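Local coordinates for nucleoprotein (PDB 3OV9) that assembles into ring-shaped hexamers and encapsidates the viral genomic RNA, protecting it from nucleases, in a ribonucleoprotein that is the template for transcription and replication, at residues Ala112-Thr115 against Cys116-Val120; Trp50-Asp53 against Ala54-Ile58; Pro68-Met71 against Met72-Met75; Tyr140-His143 against Met144-Pro147; Val9-Ala12 against Ala13-Val16. One frame throughout, in Å; residues are numbered along the deposited sequence.

How the interactions relate
All five contacts join residues three to five apart in the sequence. Interactions 1 and 4 are buried; interactions 2, 3 and 5 only partly so. Interactions 1 and 2 stand on helices 112-122 and 50-63, which pack directly through Trp114, Lys55 and Ile58, and interaction 4 touches interaction 1 through His143, Arg142 and Met145. Interaction 5 is isolated, its centre about 50 Å from that of interaction 1. Regular helical bonds dominate interaction 2; interaction 1 adds a Trp-methyl CH-pi contact and a side-chain amide bond to a helix carbonyl. Interactions 3 and 4 combine i+3 to i bonds with methionine packing, whereas interaction 5 has mostly weak backbone bonds and, like interactions 1 to 3, touches another subunit.

Interaction 1: residues Ala112-Thr115 against Cys116-Val120; sequences AGWT and CQALV
The indole of Trp114 carries the methyl of Ala118 over one face: CB of Ala118 stands 4.2 Å from the centroid of the six-membered ring and 26° off its normal, a CH-pi contact. CZ3 of Trp114 comes nearest to that methyl, at 3.8 Å. The opposite face takes the aliphatic part of Lys55, and CD1 of Ile58 approaches CE3 of Trp114 from the Lys55 side. Trp114 also forms an edge-to-face pair with Phe11 of a neighbouring subunit, and its NE1 makes a weak hydrogen bond to Ala15 O of that subunit. With CG anti to the backbone N (chi1 -168°), the indole lies along the helix in the direction of Ala118.

The second flat group is the amide of Gln117. Its NE2 donates to Gly113 O at 2.9 Å; the acceptor lies close to the amide plane, but the donor sits well above the carbonyl plane. The backbone N of Gln117 is 3.9 Å from Gly113 O, so the side chain takes the carbonyl that the usual helical bond would use. NE2 also donates to Ala12 O of the neighbouring subunit, which ties this turn to the oligomer interface. On either side of it the helix is regular, with Cys116 N bonded to Ala112 O at 2.9 Å and Ala118 N to Trp114 O at 2.9 Å. Thr115 OG1 bonds back to Ala108 O and Leu111 O.

This turn of helix 112-122 thus packs through Trp114, Thr115 and Leu119 on helix 50-63, while Cys116 and Gln117 touch Phe221.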
loop_
_atom_site.group_PDB
_atom_site.type_symbol
_atom_site.label_atom_id
_atom_site.label_comp_id
_atom_site.label_asym_id
_atom_site.label_seq_id
_atom_site.Cartn_x
_atom_site.Cartn_y
_atom_site.Cartn_z
ATOM N N ALA A 112 -41.401 -10.242 -6.686
ATOM C CA ALA A 112 -41.158 -10.473 -5.256
ATOM C C ALA A 112 -42.251 -11.254 -4.525
ATOM O O ALA A 112 -41.974 -11.973 -3.562
ATOM C CB ALA A 112 -40.879 -9.156 -4.545
ATOM N N GLY A 113 -43.492 -11.109 -4.979
ATOM C CA GLY A 113 -44.609 -11.850 -4.402
ATOM C C GLY A 113 -44.392 -13.349 -4.437
ATOM O O GLY A 113 -44.729 -14.048 -3.480
ATOM N N TRP A 114 -43.814 -13.836 -5.533
ATOM C CA TRP A 114 -43.488 -15.257 -5.658
ATOM C C TRP A 114 -42.141 -15.574 -5.005
ATOM O O TRP A 114 -42.015 -16.575 -4.304
ATOM C CB TRP A 114 -43.505 -15.701 -7.124
ATOM C CG TRP A 114 -43.472 -17.204 -7.306
ATOM C CD1 TRP A 114 -44.547 -18.048 -7.362
ATOM C CD2 TRP A 114 -42.307 -18.028 -7.461
ATOM N NE1 TRP A 114 -44.122 -19.347 -7.541
ATOM C CE2 TRP A 114 -42.753 -19.362 -7.604
ATOM C CE3 TRP A 114 -40.929 -17.769 -7.497
ATOM C CZ2 TRP A 114 -41.869 -20.435 -7.774
ATOM C CZ3 TRP A 114 -40.051 -18.836 -7.666
ATOM C CH2 TRP A 114 -40.529 -20.152 -7.807
ATOM N N THR A 115 -41.152 -14.707 -5.224
ATOM C CA THR A 115 -39.814 -14.861 -4.643
ATOM C C THR A 115 -39.860 -15.083 -3.133
ATOM O O THR A 115 -39.212 -15.998 -2.613
ATOM C CB THR A 115 -38.921 -13.632 -4.954
ATOM O OG1 THR A 115 -38.875 -13.419 -6.368
ATOM C CG2 THR A 115 -37.494 -13.824 -4.422
ATOM N N CYS A 116 -40.642 -14.262 -2.435
ATOM C CA CYS A 116 -40.701 -14.332 -0.976
ATOM C C CYS A 116 -41.325 -15.635 -0.480
ATOM O O CYS A 116 -40.935 -16.147 0.571
ATOM C CB CYS A 116 -41.428 -13.121 -0.397
ATOM S SG CYS A 116 -40.522 -11.583 -0.640
ATOM N N GLN A 117 -42.285 -16.156 -1.241
ATOM C CA GLN A 117 -42.886 -17.458 -0.964
ATOM C C GLN A 117 -41.895 -18.589 -1.196
ATOM O O GLN A 117 -41.869 -19.563 -0.435
ATOM C CB GLN A 117 -44.102 -17.692 -1.857
ATOM C CG GLN A 117 -45.287 -16.802 -1.570
ATOM C CD GLN A 117 -46.437 -17.108 -2.498
ATOM O OE1 GLN A 117 -47.051 -18.175 -2.414
ATOM N NE2 GLN A 117 -46.731 -16.179 -3.402
ATOM N N ALA A 118 -41.095 -18.464 -2.257
ATOM C CA ALA A 118 -40.102 -19.486 -2.600
ATOM C C ALA A 118 -39.031 -19.620 -1.522
ATOM O O ALA A 118 -38.439 -20.687 -1.367
ATOM C CB ALA A 118 -39.469 -19.195 -3.953
ATOM N N LEU A 119 -38.800 -18.539 -0.778
ATOM C CA LEU A 119 -37.820 -18.521 0.315
ATOM C C LEU A 119 -38.130 -19.535 1.419
ATOM O O LEU A 119 -37.217 -20.049 2.071
ATOM C CB LEU A 119 -37.681 -17.113 0.906
ATOM C CG LEU A 119 -37.059 -16.032 0.015
ATOM C CD1 LEU A 119 -37.230 -14.652 0.621
ATOM C CD2 LEU A 119 -35.582 -16.313 -0.252
ATOM N N VAL A 120 -39.419 -19.817 1.616
ATOM C CA VAL A 120 -39.871 -20.838 2.565
ATOM C C VAL A 120 -39.300 -22.213 2.197
ATOM O O VAL A 120 -38.849 -22.960 3.071
ATOM C CB VAL A 120 -41.422 -20.885 2.647
ATOM C CG1 VAL A 120 -41.890 -21.994 3.578
ATOM C CG2 VAL A 120 -41.965 -19.535 3.109
#

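Interaction 2: residues Trp50-Asp53 against Ala54-Ile58; sequences WEKD and AKKMI
Met57 folds back over the carbonyl of Asp53, one turn earlier. Its CB lies 3.5 Å from Asp53 O and its CG 3.4 Å from the same oxygen. A bend about the CG-SD bond (chi3 -81°) returns the terminal methyl to the helix: CE of Met57 is again 3.4 Å from Asp53 O and also reaches Asp53 CB at 4.1 Å. The backbone beneath it is an ordinary alpha-helical bond, Met57 N to Asp53 O, 2.9 Å.

The same i to i+4 pattern runs through the preceding bonds of helix 50-63, part of the orthogonal helical bundle and of the region essential for oligomerization. At the start of the helix the methyl CB of Ala54 approaches the Trp50 ring obliquely, nearest to its CE3, and CG of Glu51 covers one face of that ring near the rim. Leu42 of helix 35-46 touches both Trp50 and Met57.

The polar flank is bridged rather than paired. Asp53 OD1 and Lys56 NZ are 4.6 Å apart, beyond a salt bridge, and one water spans them, donating to OD1 of Asp53 at 2.9 Å and accepting from NZ of Lys56. The other oxygen, OD2, is bonded to Tyr90 OH. Lys52 NZ also lies near, 5.7 Å from Lys56 NZ, a like charge that the Asp53 carboxylate may partly offset.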
loop_
_atom_site.group_PDB
_atom_site.type_symbol
_atom_site.label_atom_id
_atom_site.label_comp_id
_atom_site.label_asym_id
_atom_site.label_seq_id
_atom_site.Cartn_x
_atom_site.Cartn_y
_atom_site.Cartn_z
ATOM N N TRP A 50 -42.189 -17.682 -20.605
ATOM C CA TRP A 50 -41.642 -16.681 -19.673
ATOM C C TRP A 50 -41.862 -16.974 -18.184
ATOM O O TRP A 50 -40.959 -16.755 -17.376
ATOM C CB TRP A 50 -42.076 -15.246 -20.041
ATOM C CG TRP A 50 -43.392 -14.786 -19.472
ATOM C CD1 TRP A 50 -44.612 -14.845 -20.081
ATOM C CD2 TRP A 50 -43.615 -14.172 -18.192
ATOM N NE1 TRP A 50 -45.580 -14.323 -19.260
ATOM C CE2 TRP A 50 -44.997 -13.896 -18.096
ATOM C CE3 TRP A 50 -42.782 -13.834 -17.115
ATOM C CZ2 TRP A 50 -45.569 -13.299 -16.965
ATOM C CZ3 TRP A 50 -43.349 -13.240 -15.992
ATOM C CH2 TRP A 50 -44.731 -12.980 -15.926
ATOM N N GLU A 51 -43.048 -17.466 -17.831
ATOM C CA GLU A 51 -43.395 -17.736 -16.433
ATOM C C GLU A 51 -42.531 -18.830 -15.812
ATOM O O GLU A 51 -41.982 -18.646 -14.723
ATOM C CB GLU A 51 -44.882 -18.082 -16.293
ATOM C CG GLU A 51 -45.809 -16.874 -16.385
ATOM C CD GLU A 51 -47.196 -17.225 -16.898
ATOM O OE1 GLU A 51 -47.299 -17.894 -17.948
ATOM O OE2 GLU A 51 -48.187 -16.812 -16.262
ATOM N N LYS A 52 -42.405 -19.959 -16.508
ATOM C CA LYS A 52 -41.573 -21.060 -16.026
ATOM C C LYS A 52 -40.099 -20.650 -15.976
ATOM O O LYS A 52 -39.407 -20.923 -14.990
ATOM C CB LYS A 52 -41.763 -22.312 -16.889
ATOM C CG LYS A 52 -41.074 -23.559 -16.344
ATOM C CD LYS A 52 -41.587 -24.806 -17.041
ATOM C CE LYS A 52 -40.827 -26.043 -16.588
ATOM N NZ LYS A 52 -41.430 -27.287 -17.130
ATOM N N ASP A 53 -39.630 -19.987 -17.033
ATOM C CA ASP A 53 -38.257 -19.483 -17.083
ATOM C C ASP A 53 -37.966 -18.494 -15.953
ATOM O O ASP A 53 -36.883 -18.524 -15.371
ATOM C CB ASP A 53 -37.942 -18.848 -18.446
ATOM C CG ASP A 53 -37.761 -19.877 -19.555
ATOM O OD1 ASP A 53 -37.649 -21.086 -19.255
ATOM O OD2 ASP A 53 -37.726 -19.475 -20.738
ATOM N N ALA A 54 -38.932 -17.623 -15.651
ATOM C CA ALA A 54 -38.793 -16.664 -14.552
ATOM C C ALA A 54 -38.611 -17.361 -13.202
ATOM O O ALA A 54 -37.785 -16.939 -12.390
ATOM C CB ALA A 54 -39.986 -15.714 -14.509
ATOM N N LYS A 55 -39.377 -18.427 -12.975
ATOM C CA LYS A 55 -39.263 -19.206 -11.743
ATOM C C LYS A 55 -37.874 -19.834 -11.629
ATOM O O LYS A 55 -37.252 -19.780 -10.566
ATOM C CB LYS A 55 -40.354 -20.276 -11.663
ATOM C CG LYS A 55 -41.761 -19.724 -11.432
ATOM C CD LYS A 55 -42.765 -20.832 -11.115
ATOM C CE LYS A 55 -43.134 -21.646 -12.342
ATOM N NZ LYS A 55 -43.812 -22.922 -11.981
ATOM N N LYS A 56 -37.389 -20.404 -12.733
ATOM C CA LYS A 56 -36.037 -20.972 -12.793
ATOM C C LYS A 56 -34.991 -19.918 -12.459
ATOM O O LYS A 56 -34.077 -20.169 -11.677
ATOM C CB LYS A 56 -35.731 -21.538 -14.182
ATOM C CG LYS A 56 -36.471 -22.805 -14.536
ATOM C CD LYS A 56 -35.866 -23.448 -15.771
ATOM C CE LYS A 56 -36.775 -24.518 -16.342
ATOM N NZ LYS A 56 -36.206 -25.101 -17.588
ATOM N N MET A 57 -35.142 -18.736 -13.057
ATOM C CA MET A 57 -34.202 -17.640 -12.852
ATOM C C MET A 57 -34.204 -17.122 -11.412
ATOM O O MET A 57 -33.167 -16.697 -10.904
ATOM C CB MET A 57 -34.453 -16.507 -13.859
ATOM C CG MET A 57 -33.947 -16.834 -15.264
ATOM S SD MET A 57 -34.097 -15.493 -16.469
ATOM C CE MET A 57 -35.817 -15.653 -16.934
ATOM N N ILE A 58 -35.364 -17.173 -10.757
ATOM C CA ILE A 58 -35.467 -16.784 -9.350
ATOM C C ILE A 58 -34.748 -17.799 -8.449
ATOM O O ILE A 58 -33.987 -17.411 -7.559
ATOM C CB ILE A 58 -36.941 -16.550 -8.914
ATOM C CG1 ILE A 58 -37.504 -15.311 -9.627
ATOM C CG2 ILE A 58 -37.046 -16.378 -7.391
ATOM C CD1 ILE A 58 -39.015 -15.164 -9.554
HETATM O O HOH W 1 -35.381 -22.867 -19.171
#

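Interaction 3: residues Pro68-Met71 against Met72-Met75; sequences PRRM and MMKM
Met71 and Met75 run side by side, pointing the same way, and make the close-packed part of this contact. CG of Met71 sits between the backbone N and the carbonyl carbon (chi1 67°), and it meets the terminal methyl CE of Met75 at 3.8 Å. Both residues are buried, Met71 against Leu104 and Met75 against Val83 of helix 77-90. CG of Met72 lies 3.3 Å from Pro68 O.

Towards solvent the contacts thin out. The side chain of the exposed Arg70 reaches Met73 through CG, which lies 3.9 Å from CE of Met73. Arg69 lies alongside Met72, and its NH1 is 3.7 Å from CE of Met72, approaching obliquely; that same NH1 is held by a salt bridge to Glu84. Lys74 instead faces the subunit boundary, its NZ bonded to Tyr30 OH of a neighbouring subunit.

Of the backbone bonds, Met72 N to Pro68 O is weak, but Met73 N bonds to Arg70 O (3.1 Å) and Lys74 N to Met71 O (3.2 Å), both donors far above the carbonyl plane. These successive bonds have the i+3 to i pattern of 3-10 turns, here leading from helix 68-71 towards helix 77-90.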
loop_
_atom_site.group_PDB
_atom_site.type_symbol
_atom_site.label_atom_id
_atom_site.label_comp_id
_atom_site.label_asym_id
_atom_site.label_seq_id
_atom_site.Cartn_x
_atom_site.Cartn_y
_atom_site.Cartn_z
ATOM N N PRO A 68 -24.356 -15.073 -13.936
ATOM C CA PRO A 68 -24.655 -16.279 -14.717
ATOM C C PRO A 68 -23.440 -16.937 -15.382
ATOM O O PRO A 68 -23.381 -18.165 -15.458
ATOM C CB PRO A 68 -25.638 -15.774 -15.777
ATOM C CG PRO A 68 -26.259 -14.575 -15.168
ATOM C CD PRO A 68 -25.156 -13.924 -14.401
ATOM N N ARG A 69 -22.486 -16.137 -15.852
ATOM C CA ARG A 69 -21.281 -16.687 -16.478
ATOM C C ARG A 69 -20.360 -17.350 -15.456
ATOM O O ARG A 69 -19.741 -18.381 -15.749
ATOM C CB ARG A 69 -20.534 -15.618 -17.285
ATOM C CG ARG A 69 -21.187 -15.266 -18.621
ATOM C CD ARG A 69 -21.124 -16.418 -19.624
ATOM N NE ARG A 69 -21.955 -16.153 -20.798
ATOM C CZ ARG A 69 -22.249 -17.045 -21.740
ATOM N NH1 ARG A 69 -21.784 -18.286 -21.668
ATOM N NH2 ARG A 69 -23.017 -16.693 -22.761
ATOM N N ARG A 70 -20.288 -16.766 -14.260
ATOM C CA ARG A 70 -19.456 -17.284 -13.172
ATOM C C ARG A 70 -20.000 -18.601 -12.613
ATOM O O ARG A 70 -19.241 -19.552 -12.412
ATOM C CB ARG A 70 -19.312 -16.244 -12.050
ATOM C CG ARG A 70 -18.427 -16.692 -10.885
ATOM C CD ARG A 70 -18.593 -15.800 -9.663
ATOM N NE ARG A 70 -17.606 -14.723 -9.611
ATOM C CZ ARG A 70 -17.564 -13.782 -8.669
ATOM N NH1 ARG A 70 -18.461 -13.767 -7.689
ATOM N NH2 ARG A 70 -16.624 -12.847 -8.709
ATOM N N MET A 71 -21.309 -18.655 -12.368
ATOM C CA MET A 71 -21.939 -19.852 -11.796
ATOM C C MET A 71 -21.834 -21.068 -12.722
ATOM O O MET A 71 -21.754 -22.204 -12.252
ATOM C CB MET A 71 -23.400 -19.585 -11.391
ATOM C CG MET A 71 -24.358 -19.302 -12.547
ATOM S SD MET A 71 -26.045 -18.906 -12.019
ATOM C CE MET A 71 -25.787 -17.350 -11.170
ATOM N N MET A 72 -21.807 -20.811 -14.031
ATOM C CA MET A 72 -21.678 -21.855 -15.051
ATOM C C MET A 72 -20.357 -22.617 -14.964
ATOM O O MET A 72 -20.271 -23.764 -15.405
ATOM C CB MET A 72 -21.822 -21.255 -16.450
ATOM C CG MET A 72 -23.255 -21.135 -16.941
ATOM S SD MET A 72 -23.380 -20.153 -18.453
ATOM C CE MET A 72 -22.639 -21.240 -19.668
ATOM N N MET A 73 -19.339 -21.974 -14.396
ATOM C CA MET A 73 -18.001 -22.565 -14.272
ATOM C C MET A 73 -17.939 -23.660 -13.203
ATOM O O MET A 73 -16.982 -24.436 -13.162
ATOM C CB MET A 73 -16.952 -21.486 -13.978
ATOM C CG MET A 73 -17.008 -20.273 -14.903
ATOM S SD MET A 73 -15.637 -19.118 -14.686
ATOM C CE MET A 73 -15.736 -18.717 -12.943
ATOM N N LYS A 74 -18.956 -23.707 -12.341
ATOM C CA LYS A 74 -19.071 -24.732 -11.304
ATOM C C LYS A 74 -20.513 -25.241 -11.251
ATOM O O LYS A 74 -21.275 -24.899 -10.343
ATOM C CB LYS A 74 -18.638 -24.191 -9.935
ATOM C CG LYS A 74 -17.164 -23.812 -9.809
ATOM C CD LYS A 74 -16.269 -25.032 -9.633
ATOM C CE LYS A 74 -14.819 -24.627 -9.374
ATOM N NZ LYS A 74 -14.647 -23.899 -8.083
ATOM N N MET A 75 -20.869 -26.058 -12.238
ATOM C CA MET A 75 -22.241 -26.522 -12.437
ATOM C C MET A 75 -22.227 -27.810 -13.258
ATOM O O MET A 75 -21.291 -28.049 -14.024
ATOM C CB MET A 75 -23.053 -25.433 -13.160
ATOM C CG MET A 75 -24.566 -25.642 -13.179
ATOM S SD MET A 75 -25.493 -24.214 -13.820
ATOM C CE MET A 75 -25.330 -23.024 -12.498
#

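Interaction 4: residues Tyr140-His143 against Met144-Pro147; sequences YPRH and MMHP
Tyr140 meets two methionines in different orientations. Both sulfurs make Met-aromatic contacts within a turn of the loop that joins helix 130-136 to helix 159-180. The side chain of Met144 crosses that of Tyr140 at about a right angle, with SD 5.3 Å from the ring centroid and 41° off the normal, an oblique approach. Its CG is turned anti to the carbonyl carbon (chi1 -69°) and the chain beyond is extended, which carries the sulfur to the hydroxyl end of the ring. CB of Met144 is 3.7 Å from OH of Tyr140. Pro141 covers the same side of the ring, its CD 3.4 Å above the plane near the rim.

Met145 instead comes to the edge with its CG, which lies near the ring plane, 3.6 Å from CE2 of Tyr140; its sulfur, 74° off the normal, also approaches obliquely. The phenol is fixed from its far end by the bond of Tyr140 OH to Ala168 O, on helix 159-180, where Tyr172 also packs on the ring.

The turn is closed by two i+3 to i bonds, Met144 N to Pro141 O at 3.2 Å and Met145 N to Arg142 O at 3.0 Å, the pattern of a 3-10 turn, with both donors well above the carbonyl planes. His143 stacks on Phe221.

Arg142 grips the opening of the turn: its NH1, also in a salt bridge with Asp134, donates to Tyr140 O at 2.8 Å, in the carbonyl plane and on a lone pair.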
loop_
_atom_site.group_PDB
_atom_site.type_symbol
_atom_site.label_atom_id
_atom_site.label_comp_id
_atom_site.label_asym_id
_atom_site.label_seq_id
_atom_site.Cartn_x
_atom_site.Cartn_y
_atom_site.Cartn_z
ATOM N N TYR A 140 -37.035 -16.754 12.708
ATOM C CA TYR A 140 -36.907 -15.619 11.796
ATOM C C TYR A 140 -37.777 -15.819 10.553
ATOM O O TYR A 140 -37.765 -16.894 9.964
ATOM C CB TYR A 140 -35.445 -15.372 11.395
ATOM C CG TYR A 140 -35.304 -14.104 10.584
ATOM C CD1 TYR A 140 -35.181 -12.868 11.214
ATOM C CD2 TYR A 140 -35.344 -14.136 9.187
ATOM C CE1 TYR A 140 -35.083 -11.694 10.478
ATOM C CE2 TYR A 140 -35.249 -12.968 8.440
ATOM C CZ TYR A 140 -35.120 -11.749 9.094
ATOM O OH TYR A 140 -35.022 -10.587 8.367
ATOM N N PRO A 141 -38.541 -14.781 10.154
ATOM C CA PRO A 141 -39.429 -14.909 8.999
ATOM C C PRO A 141 -38.689 -15.146 7.682
ATOM O O PRO A 141 -37.944 -14.280 7.213
ATOM C CB PRO A 141 -40.157 -13.557 8.966
ATOM C CG PRO A 141 -40.054 -13.036 10.344
ATOM C CD PRO A 141 -38.708 -13.479 10.822
ATOM N N ARG A 142 -38.912 -16.319 7.096
ATOM C CA ARG A 142 -38.263 -16.701 5.844
ATOM C C ARG A 142 -38.616 -15.774 4.681
ATOM O O ARG A 142 -37.780 -15.514 3.825
ATOM C CB ARG A 142 -38.570 -18.163 5.492
ATOM C CG ARG A 142 -37.542 -19.181 6.010
ATOM C CD ARG A 142 -37.377 -19.121 7.519
ATOM N NE ARG A 142 -36.616 -20.252 8.053
ATOM C CZ ARG A 142 -36.107 -20.295 9.282
ATOM N NH1 ARG A 142 -36.258 -19.269 10.109
ATOM N NH2 ARG A 142 -35.435 -21.367 9.684
ATOM N N HIS A 143 -39.847 -15.260 4.670
ATOM C CA HIS A 143 -40.303 -14.345 3.619
ATOM C C HIS A 143 -39.443 -13.079 3.489
ATOM O O HIS A 143 -39.448 -12.431 2.439
ATOM C CB HIS A 143 -41.767 -13.946 3.850
ATOM C CG HIS A 143 -42.737 -15.077 3.696
ATOM N ND1 HIS A 143 -43.101 -15.890 4.747
ATOM C CD2 HIS A 143 -43.429 -15.519 2.620
ATOM C CE1 HIS A 143 -43.971 -16.790 4.324
ATOM N NE2 HIS A 143 -44.188 -16.587 3.037
ATOM N N MET A 144 -38.714 -12.739 4.554
ATOM C CA MET A 144 -37.884 -11.529 4.592
ATOM C C MET A 144 -36.453 -11.757 4.091
ATOM O O MET A 144 -35.662 -10.814 4.011
ATOM C CB MET A 144 -37.833 -10.956 6.019
ATOM C CG MET A 144 -39.136 -10.351 6.532
ATOM S SD MET A 144 -38.955 -9.590 8.160
ATOM C CE MET A 144 -40.434 -8.571 8.195
ATOM N N MET A 145 -36.125 -13.001 3.748
ATOM C CA MET A 145 -34.737 -13.389 3.485
ATOM C C MET A 145 -34.274 -13.214 2.032
ATOM O O MET A 145 -33.610 -14.085 1.466
ATOM C CB MET A 145 -34.470 -14.813 3.990
ATOM C CG MET A 145 -34.545 -14.948 5.503
ATOM S SD MET A 145 -34.195 -16.620 6.091
ATOM C CE MET A 145 -32.506 -16.826 5.531
ATOM N N HIS A 146 -34.629 -12.077 1.440
ATOM C CA HIS A 146 -34.038 -11.621 0.178
ATOM C C HIS A 146 -34.294 -10.120 0.040
ATOM O O HIS A 146 -35.313 -9.633 0.534
ATOM C CB HIS A 146 -34.601 -12.385 -1.025
ATOM C CG HIS A 146 -33.739 -12.292 -2.246
ATOM N ND1 HIS A 146 -33.999 -11.413 -3.276
ATOM C CD2 HIS A 146 -32.596 -12.935 -2.581
ATOM C CE1 HIS A 146 -33.070 -11.540 -4.206
ATOM N NE2 HIS A 146 -32.204 -12.454 -3.808
ATOM N N PRO A 147 -33.369 -9.371 -0.602
ATOM C CA PRO A 147 -33.627 -7.936 -0.793
ATOM C C PRO A 147 -34.935 -7.643 -1.539
ATOM O O PRO A 147 -35.513 -6.563 -1.359
ATOM C CB PRO A 147 -32.416 -7.470 -1.605
ATOM C CG PRO A 147 -31.323 -8.394 -1.180
ATOM C CD PRO A 147 -31.986 -9.729 -0.983
#

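Interaction 5: residues Val9-Ala12 against Ala13-Val16; sequences VQFA and AQAV
The last turn of the N-terminal helix, 4-13, runs out here into an extended connector towards helix 18-28, within the region essential for oligomerization. Ala13 and Gln14 contact the carbonyls of Val9, Gln10 and Phe11, and the backbone bonds document how the helical pattern comes apart. Ala13 N has two weak acceptors, Val9 O at 3.1 Å and Gln10 O at 3.3 Å. Gln10 O in turn is shared, also taking a weak, long bond of 3.5 Å from Gln14 N. The bond from Gln14 N to Phe11 O, 3.2 Å, is not weak, though its donor stands far above the carbonyl plane. At Gln14 the psi angle changes to 159°, and the chain leaves the helical course.

Gln14 places its aliphatic stem against these same carbonyls. CB is 3.4 Å from Phe11 O and CG 3.6 Å from Gln10 O. With CG anti to the carbonyl carbon (chi1 -74°), the chain extends back along the turn, so the amide lies beside the Phe11 ring; between the two side chains, OE1 of Gln14 comes within 4.3 Å of CD2 of Phe11, oblique to that ring. The methyl of Ala13 rests 3.6 Å from Gln10 O.

The amide of Gln14 is held across the subunit boundary, where NE2 donates to Glu51 OE2 of a neighbouring subunit. Val9, Phe11 and Val16 pack on that same subunit. Such a helical arm, reaching from its own globular body to dock on an adjacent protomer, is consistent with the role of the N-terminal part of this phlebovirus nucleoprotein in homooligomerization.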
loop_
_atom_site.group_PDB
_atom_site.type_symbol
_atom_site.label_atom_id
_atom_site.label_comp_id
_atom_site.label_asym_id
_atom_site.label_seq_id
_atom_site.Cartn_x
_atom_site.Cartn_y
_atom_site.Cartn_z
ATOM N N VAL A 9 -33.859 37.904 -6.005
ATOM C CA VAL A 9 -34.772 38.175 -4.894
ATOM C C VAL A 9 -36.215 37.858 -5.272
ATOM O O VAL A 9 -36.955 37.306 -4.452
ATOM C CB VAL A 9 -34.626 39.606 -4.283
ATOM C CG1 VAL A 9 -33.268 39.766 -3.604
ATOM C CG2 VAL A 9 -34.842 40.689 -5.319
ATOM N N GLN A 10 -36.611 38.164 -6.507
ATOM C CA GLN A 10 -37.969 37.830 -6.951
ATOM C C GLN A 10 -38.155 36.320 -7.154
ATOM O O GLN A 10 -39.264 35.803 -6.995
ATOM C CB GLN A 10 -38.412 38.651 -8.176
ATOM C CG GLN A 10 -37.657 38.387 -9.463
ATOM C CD GLN A 10 -38.033 39.345 -10.584
ATOM O OE1 GLN A 10 -37.998 40.567 -10.418
ATOM N NE2 GLN A 10 -38.384 38.790 -11.740
ATOM N N PHE A 11 -37.071 35.618 -7.482
ATOM C CA PHE A 11 -37.092 34.151 -7.512
ATOM C C PHE A 11 -37.372 33.603 -6.108
ATOM O O PHE A 11 -38.173 32.679 -5.943
ATOM C CB PHE A 11 -35.771 33.595 -8.060
ATOM C CG PHE A 11 -35.773 32.100 -8.272
ATOM C CD1 PHE A 11 -35.190 31.251 -7.336
ATOM C CD2 PHE A 11 -36.334 31.545 -9.420
ATOM C CE1 PHE A 11 -35.187 29.869 -7.532
ATOM C CE2 PHE A 11 -36.332 30.168 -9.625
ATOM C CZ PHE A 11 -35.757 29.332 -8.680
ATOM N N ALA A 12 -36.730 34.200 -5.104
ATOM C CA ALA A 12 -36.905 33.796 -3.706
ATOM C C ALA A 12 -38.315 34.066 -3.174
ATOM O O ALA A 12 -38.766 33.408 -2.236
ATOM C CB ALA A 12 -35.860 34.471 -2.822
ATOM N N ALA A 13 -39.008 35.028 -3.785
ATOM C CA ALA A 13 -40.377 35.375 -3.390
ATOM C C ALA A 13 -41.425 34.411 -3.941
ATOM O O ALA A 13 -42.560 34.377 -3.454
ATOM C CB ALA A 13 -40.703 36.808 -3.798
ATOM N N GLN A 14 -41.050 33.634 -4.954
ATOM C CA GLN A 14 -41.954 32.643 -5.538
ATOM C C GLN A 14 -42.255 31.507 -4.561
ATOM O O GLN A 14 -41.513 31.285 -3.600
ATOM C CB GLN A 14 -41.407 32.119 -6.872
ATOM C CG GLN A 14 -41.546 33.145 -8.001
ATOM C CD GLN A 14 -40.809 32.766 -9.275
ATOM O OE1 GLN A 14 -40.610 31.587 -9.574
ATOM N NE2 GLN A 14 -40.404 33.776 -10.039
ATOM N N ALA A 15 -43.359 30.808 -4.807
ATOM C CA ALA A 15 -43.841 29.770 -3.904
ATOM C C ALA A 15 -42.842 28.637 -3.696
ATOM O O ALA A 15 -42.221 28.154 -4.643
ATOM C CB ALA A 15 -45.176 29.219 -4.394
ATOM N N VAL A 16 -42.686 28.246 -2.435
ATOM C CA VAL A 16 -41.965 27.037 -2.065
ATOM C C VAL A 16 -43.055 26.022 -1.723
ATOM O O VAL A 16 -43.388 25.802 -0.555
ATOM C CB VAL A 16 -40.999 27.296 -0.885
ATOM C CG1 VAL A 16 -40.194 26.051 -0.554
ATOM C CG2 VAL A 16 -40.059 28.445 -1.221
#